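Local coordinates for protein acyl-coenzyme A oxidase (PDB 5K3H) that catalyses the FAD-dependent desaturation of acyl-CoA thioesters to (2E)-enoyl-CoA, passing electrons to oxygen to give hydrogen peroxide, in the first step of peroxisomal beta-oxidation, at residues V118-A123 with R143-T148; L344-A349 with F602-I607. All blocks are in the same frame, centred on the assembly; numbering follows the deposited sequence.

Interaction 1 of 2, residues V118-A123 with R143-T148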
loop_
_atom_site.group_PDB
_atom_site.type_symbol
_atom_site.label_atom_id
_atom_site.label_comp_id
_atom_site.label_asym_id
_atom_site.label_seq_id
_atom_site.Cartn_x
_atom_site.Cartn_y
_atom_site.Cartn_z
ATOM N N VAL B 118 6.647 -1.567 -25.487
ATOM C CA VAL B 118 7.600 -1.651 -24.381
ATOM C C VAL B 118 8.551 -2.829 -24.567
ATOM O O VAL B 118 9.757 -2.709 -24.329
ATOM C CB VAL B 118 6.847 -1.742 -23.033
ATOM C CG1 VAL B 118 7.805 -2.037 -21.921
ATOM C CG2 VAL B 118 6.109 -0.453 -22.722
ATOM N N MET B 119 8.040 -3.973 -25.006
ATOM C CA MET B 119 8.852 -5.180 -25.094
ATOM C C MET B 119 8.883 -5.788 -26.485
ATOM O O MET B 119 9.942 -6.222 -26.931
ATOM C CB MET B 119 8.334 -6.255 -24.113
ATOM C CG MET B 119 8.588 -5.987 -22.631
ATOM S SD MET B 119 10.320 -5.752 -22.197
ATOM C CE MET B 119 11.098 -7.124 -23.034
ATOM N N PHE B 120 7.747 -5.860 -27.177
ATOM C CA PHE B 120 7.701 -6.582 -28.447
ATOM C C PHE B 120 8.672 -5.980 -29.452
ATOM O O PHE B 120 9.613 -6.645 -29.917
ATOM C CB PHE B 120 6.271 -6.553 -28.993
ATOM C CG PHE B 120 6.058 -7.368 -30.233
ATOM C CD1 PHE B 120 6.354 -8.719 -30.253
ATOM C CD2 PHE B 120 5.473 -6.799 -31.357
ATOM C CE1 PHE B 120 6.114 -9.487 -31.399
ATOM C CE2 PHE B 120 5.219 -7.551 -32.497
ATOM C CZ PHE B 120 5.540 -8.897 -32.520
ATOM N N ILE B 121 8.483 -4.698 -29.774
ATOM C CA ILE B 121 9.349 -4.041 -30.750
ATOM C C ILE B 121 10.788 -3.991 -30.244
ATOM O O ILE B 121 11.710 -4.318 -31.022
ATOM C CB ILE B 121 8.774 -2.680 -31.141
ATOM C CG1 ILE B 121 7.629 -2.879 -32.129
ATOM C CG2 ILE B 121 9.839 -1.767 -31.698
ATOM C CD1 ILE B 121 6.679 -1.709 -32.228
ATOM N N PRO B 122 11.065 -3.645 -28.973
ATOM C CA PRO B 122 12.469 -3.728 -28.516
ATOM C C PRO B 122 13.089 -5.105 -28.690
ATOM O O PRO B 122 14.267 -5.206 -29.059
ATOM C CB PRO B 122 12.379 -3.303 -27.043
ATOM C CG PRO B 122 11.251 -2.320 -27.041
ATOM C CD PRO B 122 10.230 -2.908 -28.010
ATOM N N ALA B 123 12.332 -6.178 -28.457
ATOM C CA ALA B 123 12.886 -7.512 -28.665
ATOM C C ALA B 123 13.214 -7.752 -30.144
ATOM O O ALA B 123 14.244 -8.351 -30.472
ATOM C CB ALA B 123 11.921 -8.560 -28.115
ATOM N N ARG B 143 1.794 -1.265 -36.938
ATOM C CA ARG B 143 0.652 -1.709 -36.148
ATOM C C ARG B 143 -0.263 -2.613 -36.966
ATOM O O ARG B 143 -1.485 -2.611 -36.767
ATOM C CB ARG B 143 -0.120 -0.524 -35.548
ATOM C CG ARG B 143 0.761 0.406 -34.694
ATOM C CD ARG B 143 -0.011 1.547 -33.997
ATOM N NE ARG B 143 0.672 1.983 -32.762
ATOM C CZ ARG B 143 0.529 3.179 -32.179
ATOM N NH1 ARG B 143 -0.263 4.086 -32.711
ATOM N NH2 ARG B 143 1.183 3.480 -31.064
ATOM N N GLU B 144 0.322 -3.376 -37.912
ATOM C CA GLU B 144 -0.433 -4.399 -38.640
ATOM C C GLU B 144 -0.713 -5.609 -37.777
ATOM O O GLU B 144 -1.649 -6.369 -38.070
ATOM C CB GLU B 144 0.306 -4.884 -39.887
ATOM C CG GLU B 144 0.588 -3.824 -40.922
ATOM C CD GLU B 144 1.316 -4.378 -42.140
ATOM O OE1 GLU B 144 1.168 -5.584 -42.454
ATOM O OE2 GLU B 144 2.095 -3.614 -42.751
ATOM N N ILE B 145 0.102 -5.797 -36.733
ATOM C CA ILE B 145 0.006 -6.896 -35.788
ATOM C C ILE B 145 0.122 -6.324 -34.383
ATOM O O ILE B 145 0.579 -5.195 -34.173
ATOM C CB ILE B 145 1.097 -7.960 -36.035
ATOM C CG1 ILE B 145 2.489 -7.326 -35.979
ATOM C CG2 ILE B 145 0.863 -8.659 -37.354
ATOM C CD1 ILE B 145 3.612 -8.348 -36.120
ATOM N N ILE B 146 -0.329 -7.110 -33.412
ATOM C CA ILE B 146 -0.216 -6.743 -32.011
ATOM C C ILE B 146 0.593 -7.836 -31.330
ATOM O O ILE B 146 0.219 -9.017 -31.370
ATOM C CB ILE B 146 -1.591 -6.559 -31.356
ATOM C CG1 ILE B 146 -2.372 -5.464 -32.079
ATOM C CG2 ILE B 146 -1.453 -6.229 -29.882
ATOM C CD1 ILE B 146 -3.770 -5.278 -31.563
ATOM N N GLY B 147 1.701 -7.442 -30.708
ATOM C CA GLY B 147 2.613 -8.391 -30.122
ATOM C C GLY B 147 2.898 -8.061 -28.670
ATOM O O GLY B 147 2.621 -6.966 -28.179
ATOM N N THR B 148 3.450 -9.057 -27.988
ATOM C CA THR B 148 3.924 -8.920 -26.624
ATOM C C THR B 148 5.165 -9.797 -26.492
ATOM O O THR B 148 5.625 -10.408 -27.462
ATOM C CB THR B 148 2.803 -9.280 -25.629
ATOM O OG1 THR B 148 3.255 -9.110 -24.277
ATOM C CG2 THR B 148 2.337 -10.721 -25.838
#
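Phe120 and Thr148 bring helix 114-127 and the first strand of the beta-domain to 4.8 Å between their CA atoms, and no hydrogen bond joins 118-123 to 143-148. The pair illustrates how the N-terminal helical domain of the acyl-CoA oxidase fold is seated on its sheet: after the Schellman motif at Arg143 the chain turns extended from Ile145 and enters strand 147-150. With CG anti to the backbone N (chi1 -175°), Phe120 lays a face on the strand backbone, and Gly147 CA stands 3.4 Å from the ring centroid, 8° off the normal, a CH-pi contact. With no side chain on Gly147, the ring can lie directly on the backbone. Beyond the segments, Phe120 also touches Ala140 of helix 130-141 and both Tyr199 and Val201 of strand 199-208. An alanine in place of Phe120 would probably open a gap over Gly147 CA and take away the ring edge that Ile145 CD1 packs against. Thr148 points its CB away from 118-123, and OG1 bonds to the carbonyl of Gly191, an FAD-binding residue. Ile145 meets the ring at its edge, CD1 lying 4.0 Å from Phe120 CE2.

Interaction 2 of 2, residues L344-A349 with F602-I607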
loop_
_atom_site.group_PDB
_atom_site.type_symbol
_atom_site.label_atom_id
_atom_site.label_comp_id
_atom_site.label_asym_id
_atom_site.label_seq_id
_atom_site.Cartn_x
_atom_site.Cartn_y
_atom_site.Cartn_z
ATOM N N LEU B 344 5.148 14.715 3.257
ATOM C CA LEU B 344 5.055 15.084 1.851
ATOM C C LEU B 344 6.381 15.557 1.277
ATOM O O LEU B 344 6.815 15.040 0.239
ATOM C CB LEU B 344 3.996 16.199 1.661
ATOM C CG LEU B 344 2.485 15.978 1.885
ATOM C CD1 LEU B 344 1.803 17.298 1.756
ATOM C CD2 LEU B 344 1.857 14.956 0.908
ATOM N N PHE B 345 7.032 16.556 1.905
ATOM C CA PHE B 345 8.142 17.262 1.263
ATOM C C PHE B 345 9.358 16.364 1.044
ATOM O O PHE B 345 10.049 16.527 0.031
ATOM C CB PHE B 345 8.567 18.506 2.048
ATOM C CG PHE B 345 7.488 19.552 2.197
ATOM C CD1 PHE B 345 6.319 19.493 1.448
ATOM C CD2 PHE B 345 7.613 20.555 3.165
ATOM C CE1 PHE B 345 5.320 20.436 1.627
ATOM C CE2 PHE B 345 6.634 21.488 3.345
ATOM C CZ PHE B 345 5.481 21.435 2.578
ATOM N N PRO B 346 9.690 15.431 1.943
ATOM C CA PRO B 346 10.820 14.553 1.643
ATOM C C PRO B 346 10.610 13.711 0.398
ATOM O O PRO B 346 11.594 13.263 -0.199
ATOM C CB PRO B 346 10.946 13.693 2.912
ATOM C CG PRO B 346 10.368 14.523 4.009
ATOM C CD PRO B 346 9.211 15.215 3.330
ATOM N N PHE B 347 9.366 13.466 -0.000
ATOM C CA PHE B 347 9.060 12.683 -1.188
ATOM C C PHE B 347 8.992 13.538 -2.439
ATOM O O PHE B 347 9.167 13.014 -3.546
ATOM C CB PHE B 347 7.752 11.933 -0.973
ATOM C CG PHE B 347 7.815 11.003 0.202
ATOM C CD1 PHE B 347 8.521 9.815 0.127
ATOM C CD2 PHE B 347 7.227 11.352 1.415
ATOM C CE1 PHE B 347 8.608 8.987 1.222
ATOM C CE2 PHE B 347 7.313 10.506 2.524
ATOM C CZ PHE B 347 7.999 9.333 2.422
ATOM N N ILE B 348 8.764 14.840 -2.293
ATOM C CA ILE B 348 9.024 15.720 -3.423
ATOM C C ILE B 348 10.493 15.634 -3.788
ATOM O O ILE B 348 10.849 15.448 -4.961
ATOM C CB ILE B 348 8.611 17.168 -3.105
ATOM C CG1 ILE B 348 7.144 17.201 -2.655
ATOM C CG2 ILE B 348 8.885 18.043 -4.342
ATOM C CD1 ILE B 348 6.606 18.586 -2.220
ATOM N N ALA B 349 11.360 15.669 -2.769
ATOM C CA ALA B 349 12.799 15.551 -2.984
ATOM C C ALA B 349 13.138 14.261 -3.703
ATOM O O ALA B 349 13.889 14.277 -4.678
ATOM C CB ALA B 349 13.544 15.624 -1.642
ATOM N N PHE B 602 14.186 22.421 9.752
ATOM C CA PHE B 602 14.411 23.712 9.115
ATOM C C PHE B 602 14.064 23.678 7.628
ATOM O O PHE B 602 13.360 24.559 7.132
ATOM C CB PHE B 602 15.860 24.170 9.304
ATOM C CG PHE B 602 16.181 25.460 8.576
ATOM C CD1 PHE B 602 15.870 26.695 9.149
ATOM C CD2 PHE B 602 16.760 25.438 7.311
ATOM C CE1 PHE B 602 16.162 27.882 8.491
ATOM C CE2 PHE B 602 17.038 26.617 6.629
ATOM C CZ PHE B 602 16.747 27.840 7.218
ATOM N N TYR B 603 14.543 22.668 6.891
ATOM C CA TYR B 603 14.302 22.687 5.449
ATOM C C TYR B 603 12.863 22.328 5.086
ATOM O O TYR B 603 12.391 22.750 4.027
ATOM C CB TYR B 603 15.283 21.768 4.710
ATOM C CG TYR B 603 16.640 22.415 4.481
ATOM C CD1 TYR B 603 16.824 23.335 3.469
ATOM C CD2 TYR B 603 17.728 22.125 5.317
ATOM C CE1 TYR B 603 18.064 23.932 3.265
ATOM C CE2 TYR B 603 18.969 22.725 5.140
ATOM C CZ TYR B 603 19.138 23.623 4.109
ATOM O OH TYR B 603 20.378 24.222 3.913
ATOM N N LEU B 604 12.123 21.643 5.959
ATOM C CA LEU B 604 10.684 21.541 5.742
ATOM C C LEU B 604 10.064 22.934 5.585
ATOM O O LEU B 604 9.413 23.233 4.575
ATOM C CB LEU B 604 10.033 20.806 6.912
ATOM C CG LEU B 604 10.314 19.301 7.044
ATOM C CD1 LEU B 604 9.622 18.700 8.299
ATOM C CD2 LEU B 604 9.944 18.545 5.729
ATOM N N GLN B 605 10.311 23.814 6.559
ATOM C CA GLN B 605 9.813 25.185 6.510
ATOM C C GLN B 605 10.359 25.942 5.294
ATOM O O GLN B 605 9.654 26.760 4.684
ATOM C CB GLN B 605 10.207 25.875 7.827
ATOM C CG GLN B 605 10.332 27.417 7.809
ATOM C CD GLN B 605 11.731 27.900 7.353
ATOM O OE1 GLN B 605 12.744 27.228 7.601
ATOM N NE2 GLN B 605 11.782 29.082 6.697
ATOM N N LYS B 606 11.620 25.684 4.930
ATOM C CA LYS B 606 12.232 26.369 3.797
ATOM C C LYS B 606 11.597 25.930 2.483
ATOM O O LYS B 606 11.440 26.739 1.551
ATOM C CB LYS B 606 13.745 26.108 3.804
ATOM C CG LYS B 606 14.516 26.953 2.808
ATOM C CD LYS B 606 14.905 28.270 3.478
ATOM C CE LYS B 606 15.242 29.343 2.487
ATOM N NZ LYS B 606 15.943 28.783 1.318
ATOM N N ILE B 607 11.222 24.650 2.389
ATOM C CA ILE B 607 10.651 24.118 1.159
ATOM C C ILE B 607 9.211 24.602 0.976
ATOM O O ILE B 607 8.767 24.840 -0.161
ATOM C CB ILE B 607 10.727 22.580 1.199
ATOM C CG1 ILE B 607 12.177 22.087 1.063
ATOM C CG2 ILE B 607 9.850 21.965 0.116
ATOM C CD1 ILE B 607 12.811 22.421 -0.239
#
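Apolar packing carries much of the contact between Phe345 and the pair Leu604 and Ile607, where helix 338-367 meets helix 590-616. Ile607 sets CG2 over one face of the Phe345 ring, 4.0 Å from CG, toward the root of the ring rather than over its middle. That methyl is anti to its own backbone N, while CG1 takes the other branch and leads off from the ring. Leu604 reaches in with a single methyl, CD2, which lies 3.9 Å from Phe345 CB and 4.2 Å from Pro346 CD, so that it touches both neighbours on the facing helix. A backbone oxygen supplies the polar element: the carbonyl O of Leu604 comes to the ring edge, near its plane, 3.5 Å from Phe345 CE2. No hydrogen bond crosses between the segments. Leu569 and Tyr573 of helix 557-577 pack on Phe345 and Pro346, enclosing the cluster from a third helix. The segment axes pass 10.3 Å apart with a crossing angle of 76°, a steep crossing. This helix-helix packing, between the C-alpha1 helices and the C-terminal helical domain, belongs to the all-helical part of the acyl-CoA oxidase fold.

Interactions 1 and 2 sit on opposite sides of the chain's centre, their own centres 42 Å apart and their nearest atoms about 24 Å apart, so neither touches the other. They follow in series along the chain, the first joining a helix to the beta-domain, the second joining helices of the C-terminal half. Both border cofactor residues. In 143-148, Thr148 directly precedes Tyr149, which binds FAD shared with the dimer partner; 344-349 follows directly on Gln340 to Arg343, which also bind FAD. His342, probably an ATP ligand as well, has its side chain about 4 Å from that of Leu604. Phe120 thus packs on residues that precede an FAD-binding one, and Phe345 lies beside FAD-binding Gln341, their side chains about 3 Å apart.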